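PDB 6SKY: Serine/threonine-protein kinase Tel1 from Chaetomium thermophilum, which phosphorylates serine and threonine residues of proteins at the expense of ATP, and probably acts as a DNA damage sensor that switches on checkpoint signalling. Local coordinates for residues A[2646-2650]-A[2661-2665]; A[2618-2623]-A[2779-2784]; A[2554-2560]-A[2573-2577]. One frame throughout, in Å; residues are numbered along the deposited sequence.

Going along the chain from the N terminus, interaction 3 comes first: residues 2554-2560 meet 2573-2577 and close a short loop with no helix or strand in it, just before strand 2576-2585, the second strand along the chain of the kinase's antiparallel sheet. Interaction 2 opens next, on helix 2616-2632, and closes only at 2779-2784, far down the chain in the loop that carries a magnesium ligand. Nested inside that wide loop is interaction 1, where 2646-2650 meets 2661-2665 at the open end of a beta hairpin and beside the adenine. Interaction 1 touches both of the others, through Tyr-2649 toward interaction 2 and Lys-2650 toward interaction 3, whereas interactions 2 and 3 do not meet.

Interaction 1: A[2646-2650]-A[2661-2665]; sequences IRTYK and IEFVS. With AGS (phosphothiophosphoric acid-adenylate ester), chain C.
Lys-2650 and Glu-2662 face each other with CA atoms 5.3 Å apart, in segments that run roughly antiparallel, their directions differing by 148°. A single backbone hydrogen bond joins them, Glu-2662 N to Lys-2650 O at 3.0 Å, at the open end of the hairpin made by strands 2651-2655 and 2658-2662. Beyond it the second segment becomes the hinge that reads the adenine: the amino nitrogen N6 of the adenine gives a hydrogen bond to Glu-2662 O (2.8 Å), and Val-2664 N gives one to N1 (3.1 Å). Phe-2663, between these two, turns from the first segment and places its ring face under adenine C2, which lies 3.6 Å above the plane, over the ring centre. With an alanine here, the adenine would probably lose this flat support and be freer to tilt about its two hinge bonds. Tyr-2649 has CG lodged between the backbone N and the carbonyl carbon (chi1 70°), which brings its ring edge, at CE1, to 3.5 Å from Ile-2661 CG2. Its CB meets Val-2664 CG2, while its hydroxyl bonds to Asp-2779 N. The extended Glu-2662 chain reaches across the other backbone, with OE1 beside Tyr-2649 CB. Arg-2647 lays NH1 near Val-2664 CG1, while its NH2 makes a salt bridge to Asp-2769, and the long Lys-2650 chain carries NZ to a hydrogen bond with Leu-2560 O. Ile-2661 pairs through its backbone with Leu-2608 of strand 2604-2611, while Thr-2648 and Tyr-2649 rest on Glu-2623 of helix 2616-2632, and Ile-2646 also reaches helix 2732-2755.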
loop_
_atom_site.group_PDB
_atom_site.type_symbol
_atom_site.label_atom_id
_atom_site.label_comp_id
_atom_site.label_asym_id
_atom_site.label_seq_id
_atom_site.Cartn_x
_atom_site.Cartn_y
_atom_site.Cartn_z
ATOM N N ILE A 2646 -4.215 -23.919 16.694
ATOM C CA ILE A 2646 -5.231 -24.897 17.035
ATOM C C ILE A 2646 -4.667 -25.854 18.068
ATOM O O ILE A 2646 -3.457 -25.998 18.231
ATOM C CB ILE A 2646 -5.754 -25.665 15.808
ATOM C CG1 ILE A 2646 -4.733 -26.685 15.339
ATOM C CG2 ILE A 2646 -6.089 -24.712 14.695
ATOM C CD1 ILE A 2646 -5.335 -27.770 14.517
ATOM N N ARG A 2647 -5.575 -26.487 18.795
ATOM C CA ARG A 2647 -5.234 -27.524 19.751
ATOM C C ARG A 2647 -5.266 -28.869 19.046
ATOM O O ARG A 2647 -6.211 -29.170 18.316
ATOM C CB ARG A 2647 -6.216 -27.513 20.920
ATOM C CG ARG A 2647 -6.058 -26.347 21.861
ATOM C CD ARG A 2647 -5.016 -26.648 22.909
ATOM N NE ARG A 2647 -5.292 -27.919 23.564
ATOM C CZ ARG A 2647 -6.065 -28.056 24.634
ATOM N NH1 ARG A 2647 -6.265 -29.254 25.151
ATOM N NH2 ARG A 2647 -6.635 -27.001 25.183
ATOM N N THR A 2648 -4.240 -29.669 19.265
ATOM C CA THR A 2648 -4.100 -30.948 18.593
ATOM C C THR A 2648 -4.432 -32.094 19.538
ATOM O O THR A 2648 -4.449 -31.941 20.758
ATOM C CB THR A 2648 -2.679 -31.114 18.056
ATOM O OG1 THR A 2648 -1.742 -30.859 19.104
ATOM C CG2 THR A 2648 -2.419 -30.142 16.935
ATOM N N TYR A 2649 -4.726 -33.245 18.951
ATOM C CA TYR A 2649 -4.813 -34.487 19.695
ATOM C C TYR A 2649 -4.115 -35.551 18.866
ATOM O O TYR A 2649 -3.500 -35.255 17.842
ATOM C CB TYR A 2649 -6.265 -34.826 20.062
ATOM C CG TYR A 2649 -7.185 -35.244 18.946
ATOM C CD1 TYR A 2649 -7.934 -36.392 19.055
ATOM C CD2 TYR A 2649 -7.344 -34.476 17.817
ATOM C CE1 TYR A 2649 -8.781 -36.781 18.065
ATOM C CE2 TYR A 2649 -8.191 -34.863 16.819
ATOM C CZ TYR A 2649 -8.907 -36.015 16.951
ATOM O OH TYR A 2649 -9.764 -36.416 15.962
ATOM N N LYS A 2650 -4.170 -36.796 19.311
ATOM C CA LYS A 2650 -3.404 -37.861 18.685
ATOM C C LYS A 2650 -4.329 -38.987 18.277
ATOM O O LYS A 2650 -5.014 -39.564 19.120
ATOM C CB LYS A 2650 -2.322 -38.378 19.623
ATOM C CG LYS A 2650 -1.591 -39.559 19.076
ATOM C CD LYS A 2650 -0.117 -39.333 19.089
ATOM C CE LYS A 2650 0.606 -40.597 18.738
ATOM N NZ LYS A 2650 1.994 -40.565 19.254
ATOM N N ILE A 2661 -7.603 -43.351 20.131
ATOM C CA ILE A 2661 -7.745 -41.906 20.066
ATOM C C ILE A 2661 -7.446 -41.331 21.436
ATOM O O ILE A 2661 -7.871 -41.875 22.456
ATOM C CB ILE A 2661 -9.146 -41.505 19.587
ATOM C CG1 ILE A 2661 -9.450 -42.205 18.278
ATOM C CG2 ILE A 2661 -9.207 -40.046 19.359
ATOM C CD1 ILE A 2661 -10.738 -41.792 17.684
ATOM N N GLU A 2662 -6.696 -40.243 21.458
ATOM C CA GLU A 2662 -6.369 -39.584 22.709
ATOM C C GLU A 2662 -7.600 -38.889 23.249
ATOM O O GLU A 2662 -8.201 -38.061 22.563
ATOM C CB GLU A 2662 -5.251 -38.581 22.489
ATOM C CG GLU A 2662 -4.824 -37.865 23.723
ATOM C CD GLU A 2662 -3.973 -36.661 23.415
ATOM O OE1 GLU A 2662 -4.527 -35.550 23.327
ATOM O OE2 GLU A 2662 -2.748 -36.821 23.251
ATOM N N PHE A 2663 -7.987 -39.230 24.468
ATOM C CA PHE A 2663 -9.117 -38.587 25.121
ATOM C C PHE A 2663 -8.621 -37.286 25.729
ATOM O O PHE A 2663 -7.829 -37.304 26.672
ATOM C CB PHE A 2663 -9.705 -39.512 26.177
ATOM C CG PHE A 2663 -11.117 -39.221 26.520
ATOM C CD1 PHE A 2663 -12.139 -39.768 25.787
ATOM C CD2 PHE A 2663 -11.428 -38.412 27.587
ATOM C CE1 PHE A 2663 -13.443 -39.504 26.101
ATOM C CE2 PHE A 2663 -12.728 -38.146 27.903
ATOM C CZ PHE A 2663 -13.735 -38.693 27.160
ATOM N N VAL A 2664 -9.069 -36.155 25.180
ATOM C CA VAL A 2664 -8.540 -34.859 25.586
ATOM C C VAL A 2664 -8.946 -34.577 27.025
ATOM O O VAL A 2664 -10.100 -34.786 27.419
ATOM C CB VAL A 2664 -9.009 -33.761 24.620
ATOM C CG1 VAL A 2664 -8.431 -32.439 25.018
ATOM C CG2 VAL A 2664 -8.570 -34.093 23.226
ATOM N N SER A 2665 -7.992 -34.086 27.813
ATOM C CA SER A 2665 -7.976 -34.293 29.256
ATOM C C SER A 2665 -9.214 -33.807 29.993
ATOM O O SER A 2665 -9.983 -34.627 30.501
ATOM C CB SER A 2665 -6.748 -33.614 29.860
ATOM O OG SER A 2665 -5.573 -33.964 29.153
HETATM P PG AGS C . -22.009 -39.872 16.474
HETATM S S1G AGS C . -22.800 -38.100 16.298
HETATM O O2G AGS C . -20.725 -39.977 15.610
HETATM O O3G AGS C . -23.028 -40.947 16.007
HETATM P PB AGS C . -20.372 -39.474 18.576
HETATM O O1B AGS C . -20.080 -38.205 17.886
HETATM O O2B AGS C . -20.690 -39.351 20.064
HETATM O O3B AGS C . -21.631 -40.167 17.948
HETATM P PA AGS C . -18.405 -40.996 19.723
HETATM O O1A AGS C . -18.940 -42.314 20.080
HETATM O O2A AGS C . -16.907 -40.976 19.422
HETATM O O3A AGS C . -19.120 -40.419 18.444
HETATM O "O5'" AGS C . -18.751 -40.026 20.903
HETATM C "C5'" AGS C . -18.165 -40.271 22.188
HETATM C "C4'" AGS C . -18.351 -39.066 23.068
HETATM O "O4'" AGS C . -17.066 -38.625 23.544
HETATM C "C3'" AGS C . -18.978 -37.852 22.398
HETATM O "O3'" AGS C . -19.734 -37.088 23.328
HETATM C "C2'" AGS C . -17.764 -37.084 21.882
HETATM O "O2'" AGS C . -18.014 -35.687 21.862
HETATM C "C1'" AGS C . -16.697 -37.408 22.927
HETATM N N9 AGS C . -15.367 -37.572 22.361
HETATM C C8 AGS C . -15.047 -38.157 21.169
HETATM N N7 AGS C . -13.764 -38.173 20.909
HETATM C C5 AGS C . -13.201 -37.559 22.013
HETATM C C6 AGS C . -11.870 -37.259 22.353
HETATM N N6 AGS C . -10.823 -37.558 21.584
HETATM N N1 AGS C . -11.650 -36.638 23.528
HETATM C C2 AGS C . -12.694 -36.337 24.302
HETATM N N3 AGS C . -13.989 -36.567 24.087
HETATM C C4 AGS C . -14.176 -37.182 22.916
#

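Interaction 2: A[2618-2623]-A[2779-2784]; sequences QDAIME and DLGVAF
Met-2622 and Asp-2619, on one side of helix 2616-2632, pack against Leu-2780, Gly-2781 and the residues after them in a buried helix-to-loop contact within the kinase domain, beside the magnesium site, to which it contributes Asp-2779. With no hydrogen bond between the segments, it rests on apolar packing of Met-2622 and on close approach of the Asp-2619 carboxylate to Gly-2781. Met-2622 does most of the filling. Its flexible chain bends at both chi2 and chi3, so that CB stays near Leu-2780 CB (4.2 Å) while the methyl end curls on to Ala-2783. There CE lies 3.8 Å from Ala-2783 CB, and it also touches the Phe-2784 ring at CE2. The sulfur SD sits 5.3 Å from the centroid of that ring, obliquely, in a Met-aromatic contact, and Trp-2850 meets the same ring from elsewhere in the fold. One turn earlier the backbones come together, with the CA atoms of Asp-2619 and Gly-2781 only 4.4 Å apart, a closeness suited to a residue without a side chain. Asp-2619 OD1 borders Gly-2781 CA at 3.3 Å. Its other oxygen, OD2, lies 4.1 Å from OD1 of Asp-2779, the two carboxylate planes turned 52° from each other. Such like charges would probably repel, but Asp-2779 binds magnesium and forms a salt bridge with Arg-2856, whose positive charge, with the magnesium, is likely to offset the repulsion; the same arginine makes a long, weak ion pair with Asp-2619. Glu-2623 has CG anti to its backbone N (chi1 178°) and then bends at chi2, bringing OE1 to 3.4 Å from Leu-2780 CD1, the two chains crossing at a slant. The sequence Asp-2779, Leu-2780, Gly-2781 occupies the place of the DFG motif of protein kinases, with its aspartate on the metal and its hydrophobic residue tucked against a helix that probably corresponds to their C helix.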
loop_
_atom_site.group_PDB
_atom_site.type_symbol
_atom_site.label_atom_id
_atom_site.label_comp_id
_atom_site.label_asym_id
_atom_site.label_seq_id
_atom_site.Cartn_x
_atom_site.Cartn_y
_atom_site.Cartn_z
ATOM N N GLN A 2618 -8.037 -41.304 7.681
ATOM C CA GLN A 2618 -8.474 -39.985 7.243
ATOM C C GLN A 2618 -8.313 -38.961 8.355
ATOM O O GLN A 2618 -7.761 -37.875 8.145
ATOM C CB GLN A 2618 -9.928 -40.045 6.788
ATOM C CG GLN A 2618 -10.180 -40.972 5.629
ATOM C CD GLN A 2618 -9.478 -40.522 4.377
ATOM O OE1 GLN A 2618 -8.551 -41.172 3.907
ATOM N NE2 GLN A 2618 -9.914 -39.403 3.830
ATOM N N ASP A 2619 -8.795 -39.297 9.553
ATOM C CA ASP A 2619 -8.708 -38.384 10.682
ATOM C C ASP A 2619 -7.266 -38.093 11.056
ATOM O O ASP A 2619 -6.931 -36.956 11.394
ATOM C CB ASP A 2619 -9.456 -38.959 11.877
ATOM C CG ASP A 2619 -10.955 -38.968 11.679
ATOM O OD1 ASP A 2619 -11.409 -38.750 10.541
ATOM O OD2 ASP A 2619 -11.685 -39.189 12.665
ATOM N N ALA A 2620 -6.394 -39.099 10.989
ATOM C CA ALA A 2620 -4.999 -38.897 11.363
ATOM C C ALA A 2620 -4.262 -38.043 10.342
ATOM O O ALA A 2620 -3.497 -37.141 10.709
ATOM C CB ALA A 2620 -4.309 -40.242 11.525
ATOM N N ILE A 2621 -4.483 -38.307 9.055
ATOM C CA ILE A 2621 -3.892 -37.486 8.008
ATOM C C ILE A 2621 -4.340 -36.039 8.141
ATOM O O ILE A 2621 -3.531 -35.110 8.039
ATOM C CB ILE A 2621 -4.252 -38.059 6.628
ATOM C CG1 ILE A 2621 -3.538 -39.378 6.387
ATOM C CG2 ILE A 2621 -3.877 -37.101 5.560
ATOM C CD1 ILE A 2621 -2.086 -39.220 6.186
ATOM N N MET A 2622 -5.628 -35.816 8.372
ATOM C CA MET A 2622 -6.093 -34.441 8.446
ATOM C C MET A 2622 -5.641 -33.753 9.723
ATOM O O MET A 2622 -5.382 -32.549 9.707
ATOM C CB MET A 2622 -7.604 -34.385 8.307
ATOM C CG MET A 2622 -8.072 -34.647 6.899
ATOM S SD MET A 2622 -6.971 -33.933 5.663
ATOM C CE MET A 2622 -7.281 -32.190 5.876
ATOM N N GLU A 2623 -5.527 -34.481 10.829
ATOM C CA GLU A 2623 -4.951 -33.887 12.027
ATOM C C GLU A 2623 -3.517 -33.445 11.776
ATOM O O GLU A 2623 -3.103 -32.370 12.224
ATOM C CB GLU A 2623 -5.031 -34.881 13.181
ATOM C CG GLU A 2623 -4.421 -34.396 14.475
ATOM C CD GLU A 2623 -5.121 -33.184 15.031
ATOM O OE1 GLU A 2623 -6.358 -33.125 14.949
ATOM O OE2 GLU A 2623 -4.439 -32.281 15.543
ATOM N N ASP A 2779 -12.213 -35.150 15.043
ATOM C CA ASP A 2779 -12.942 -35.832 13.975
ATOM C C ASP A 2779 -12.879 -35.021 12.678
ATOM O O ASP A 2779 -13.887 -34.632 12.099
ATOM C CB ASP A 2779 -14.383 -36.089 14.431
ATOM C CG ASP A 2779 -15.136 -37.082 13.564
ATOM O OD1 ASP A 2779 -15.130 -36.957 12.322
ATOM O OD2 ASP A 2779 -15.778 -37.982 14.145
ATOM N N LEU A 2780 -11.652 -34.781 12.221
ATOM C CA LEU A 2780 -11.379 -33.829 11.153
ATOM C C LEU A 2780 -11.297 -34.486 9.782
ATOM O O LEU A 2780 -10.567 -34.009 8.915
ATOM C CB LEU A 2780 -10.084 -33.074 11.444
ATOM C CG LEU A 2780 -9.999 -32.216 12.699
ATOM C CD1 LEU A 2780 -8.619 -31.662 12.829
ATOM C CD2 LEU A 2780 -10.988 -31.097 12.646
ATOM N N GLY A 2781 -12.043 -35.555 9.554
ATOM C CA GLY A 2781 -11.863 -36.334 8.348
ATOM C C GLY A 2781 -12.641 -35.886 7.132
ATOM O O GLY A 2781 -12.263 -36.211 6.006
ATOM N N VAL A 2782 -13.736 -35.158 7.334
ATOM C CA VAL A 2782 -14.550 -34.645 6.231
ATOM C C VAL A 2782 -14.006 -33.258 5.909
ATOM O O VAL A 2782 -14.398 -32.264 6.503
ATOM C CB VAL A 2782 -16.034 -34.618 6.583
ATOM C CG1 VAL A 2782 -16.827 -34.017 5.470
ATOM C CG2 VAL A 2782 -16.522 -36.003 6.875
ATOM N N ALA A 2783 -13.080 -33.192 4.965
ATOM C CA ALA A 2783 -12.450 -31.943 4.590
ATOM C C ALA A 2783 -12.604 -31.743 3.095
ATOM O O ALA A 2783 -13.246 -32.535 2.410
ATOM C CB ALA A 2783 -10.977 -31.922 4.996
ATOM N N PHE A 2784 -12.012 -30.666 2.591
ATOM C CA PHE A 2784 -11.993 -30.361 1.162
ATOM C C PHE A 2784 -13.389 -30.404 0.557
ATOM O O PHE A 2784 -13.606 -30.939 -0.528
ATOM C CB PHE A 2784 -11.043 -31.292 0.424
ATOM C CG PHE A 2784 -9.648 -31.209 0.919
ATOM C CD1 PHE A 2784 -8.921 -30.058 0.758
ATOM C CD2 PHE A 2784 -9.070 -32.266 1.574
ATOM C CE1 PHE A 2784 -7.645 -29.971 1.225
ATOM C CE2 PHE A 2784 -7.796 -32.181 2.042
ATOM C CZ PHE A 2784 -7.081 -31.033 1.870
#

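Interaction 3: A[2554-2560]-A[2573-2577]; sequences PIPPPTL and VPMIH
Ile-2555 and Ile-2576 supply the backbone hydrogen bond of this contact, from Ile-2576 N to Ile-2555 O at 2.7 Å. Two CA-H...O contacts flank it: Met-2575 CA approaches the same Ile-2555 O, and Pro-2556 CA lies 3.3 Å from Pro-2574 O. Pro-2556, Pro-2557 and Pro-2558 have no N-H of their own, and their rings restrict phi, which suits the extended chain at Pro-2556 and Pro-2557 before it turns. The turn is type I, from Pro-2557 to Leu-2560, closed by Leu-2560 N to Pro-2557 O. In the fold, the chain leads here into strand 2576-2585 of the N-terminal lobe, which lies between strands 2534-2536 and 2593-2599 in the antiparallel sheet, and Tyr-2462 and Tyr-2466 of helix 2461-2472 pack on Ile-2555, Pro-2556 and Pro-2558. Apolar contacts do the rest. Met-2575, bent at chi2 (-75°), lies alongside Pro-2556 and points the same way, with Met-2575 SD 3.6 Å from Pro-2556 CD. Ile-2576 and Pro-2557 slide past each other in opposite directions, CG1 of the isoleucine meeting CG of the proline ring at 3.9 Å. Leu-2560 crosses Pro-2574 at about a right angle, its CD2 branch 3.8 Å from the ring atom CG. Val-2573 CG1 bridges the same group, 4.2 Å from both Leu-2560 CD2 and Pro-2556 CB.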
loop_
_atom_site.group_PDB
_atom_site.type_symbol
_atom_site.label_atom_id
_atom_site.label_comp_id
_atom_site.label_asym_id
_atom_site.label_seq_id
_atom_site.Cartn_x
_atom_site.Cartn_y
_atom_site.Cartn_z
ATOM N N PRO A 2554 6.405 -53.039 28.977
ATOM C CA PRO A 2554 6.254 -51.605 29.246
ATOM C C PRO A 2554 6.540 -50.726 28.037
ATOM O O PRO A 2554 7.600 -50.829 27.418
ATOM C CB PRO A 2554 7.269 -51.360 30.367
ATOM C CG PRO A 2554 8.272 -52.483 30.250
ATOM C CD PRO A 2554 7.765 -53.507 29.273
ATOM N N ILE A 2555 5.595 -49.852 27.705
ATOM C CA ILE A 2555 5.717 -48.911 26.592
ATOM C C ILE A 2555 5.166 -47.570 27.037
ATOM O O ILE A 2555 4.437 -47.485 28.033
ATOM C CB ILE A 2555 4.951 -49.391 25.350
ATOM C CG1 ILE A 2555 3.471 -49.517 25.683
ATOM C CG2 ILE A 2555 5.497 -50.692 24.853
ATOM C CD1 ILE A 2555 2.600 -49.509 24.495
ATOM N N PRO A 2556 5.491 -46.500 26.320
ATOM C CA PRO A 2556 4.807 -45.244 26.554
ATOM C C PRO A 2556 3.356 -45.364 26.138
ATOM O O PRO A 2556 3.018 -46.226 25.317
ATOM C CB PRO A 2556 5.567 -44.255 25.663
ATOM C CG PRO A 2556 6.178 -45.080 24.645
ATOM C CD PRO A 2556 6.552 -46.345 25.315
ATOM N N PRO A 2557 2.468 -44.554 26.695
ATOM C CA PRO A 2557 1.074 -44.601 26.279
ATOM C C PRO A 2557 0.962 -44.316 24.795
ATOM O O PRO A 2557 1.543 -43.341 24.298
ATOM C CB PRO A 2557 0.421 -43.496 27.114
ATOM C CG PRO A 2557 1.337 -43.314 28.251
ATOM C CD PRO A 2557 2.694 -43.540 27.729
ATOM N N PRO A 2558 0.254 -45.154 24.047
ATOM C CA PRO A 2558 0.274 -45.014 22.588
ATOM C C PRO A 2558 -0.328 -43.719 22.100
ATOM O O PRO A 2558 -0.054 -43.319 20.966
ATOM C CB PRO A 2558 -0.535 -46.221 22.110
ATOM C CG PRO A 2558 -0.606 -47.124 23.271
ATOM C CD PRO A 2558 -0.604 -46.263 24.471
ATOM N N THR A 2559 -1.124 -43.042 22.920
ATOM C CA THR A 2559 -1.774 -41.796 22.551
ATOM C C THR A 2559 -1.063 -40.579 23.112
ATOM O O THR A 2559 -1.615 -39.480 23.070
ATOM C CB THR A 2559 -3.218 -41.806 23.023
ATOM O OG1 THR A 2559 -3.243 -41.912 24.449
ATOM C CG2 THR A 2559 -3.943 -42.976 22.434
ATOM N N LEU A 2560 0.138 -40.747 23.640
ATOM C CA LEU A 2560 0.933 -39.632 24.123
ATOM C C LEU A 2560 1.739 -39.050 22.974
ATOM O O LEU A 2560 2.372 -39.791 22.217
ATOM C CB LEU A 2560 1.866 -40.088 25.242
ATOM C CG LEU A 2560 2.950 -39.108 25.663
ATOM C CD1 LEU A 2560 2.346 -37.980 26.452
ATOM C CD2 LEU A 2560 4.009 -39.814 26.460
ATOM N N VAL A 2573 10.826 -40.679 28.585
ATOM C CA VAL A 2573 9.430 -40.790 28.177
ATOM C C VAL A 2573 8.681 -41.645 29.191
ATOM O O VAL A 2573 9.151 -42.732 29.548
ATOM C CB VAL A 2573 9.314 -41.382 26.765
ATOM C CG1 VAL A 2573 8.024 -40.937 26.111
ATOM C CG2 VAL A 2573 10.502 -40.975 25.929
ATOM N N PRO A 2574 7.522 -41.206 29.671
ATOM C CA PRO A 2574 6.791 -41.996 30.668
ATOM C C PRO A 2574 6.257 -43.288 30.073
ATOM O O PRO A 2574 5.600 -43.278 29.034
ATOM C CB PRO A 2574 5.651 -41.063 31.085
ATOM C CG PRO A 2574 5.481 -40.154 29.937
ATOM C CD PRO A 2574 6.846 -39.936 29.383
ATOM N N MET A 2575 6.536 -44.396 30.740
ATOM C CA MET A 2575 5.964 -45.674 30.354
ATOM C C MET A 2575 4.629 -45.872 31.055
ATOM O O MET A 2575 4.305 -45.188 32.023
ATOM C CB MET A 2575 6.910 -46.818 30.695
ATOM C CG MET A 2575 8.286 -46.664 30.100
ATOM S SD MET A 2575 8.347 -47.006 28.340
ATOM C CE MET A 2575 9.738 -45.995 27.853
ATOM N N ILE A 2576 3.841 -46.809 30.543
ATOM C CA ILE A 2576 2.597 -47.153 31.216
ATOM C C ILE A 2576 2.934 -47.928 32.479
ATOM O O ILE A 2576 3.559 -48.991 32.423
ATOM C CB ILE A 2576 1.673 -47.964 30.304
ATOM C CG1 ILE A 2576 1.120 -47.091 29.191
ATOM C CG2 ILE A 2576 0.533 -48.540 31.101
ATOM C CD1 ILE A 2576 0.146 -47.808 28.308
ATOM N N HIS A 2577 2.533 -47.390 33.627
ATOM C CA HIS A 2577 2.762 -48.081 34.889
ATOM C C HIS A 2577 1.681 -49.120 35.136
ATOM O O HIS A 2577 1.970 -50.309 35.295
ATOM C CB HIS A 2577 2.817 -47.070 36.033
ATOM C CG HIS A 2577 3.029 -47.686 37.377
ATOM N ND1 HIS A 2577 1.988 -48.049 38.201
ATOM C CD2 HIS A 2577 4.165 -47.998 38.043
ATOM C CE1 HIS A 2577 2.472 -48.563 39.317
ATOM N NE2 HIS A 2577 3.791 -48.543 39.246
#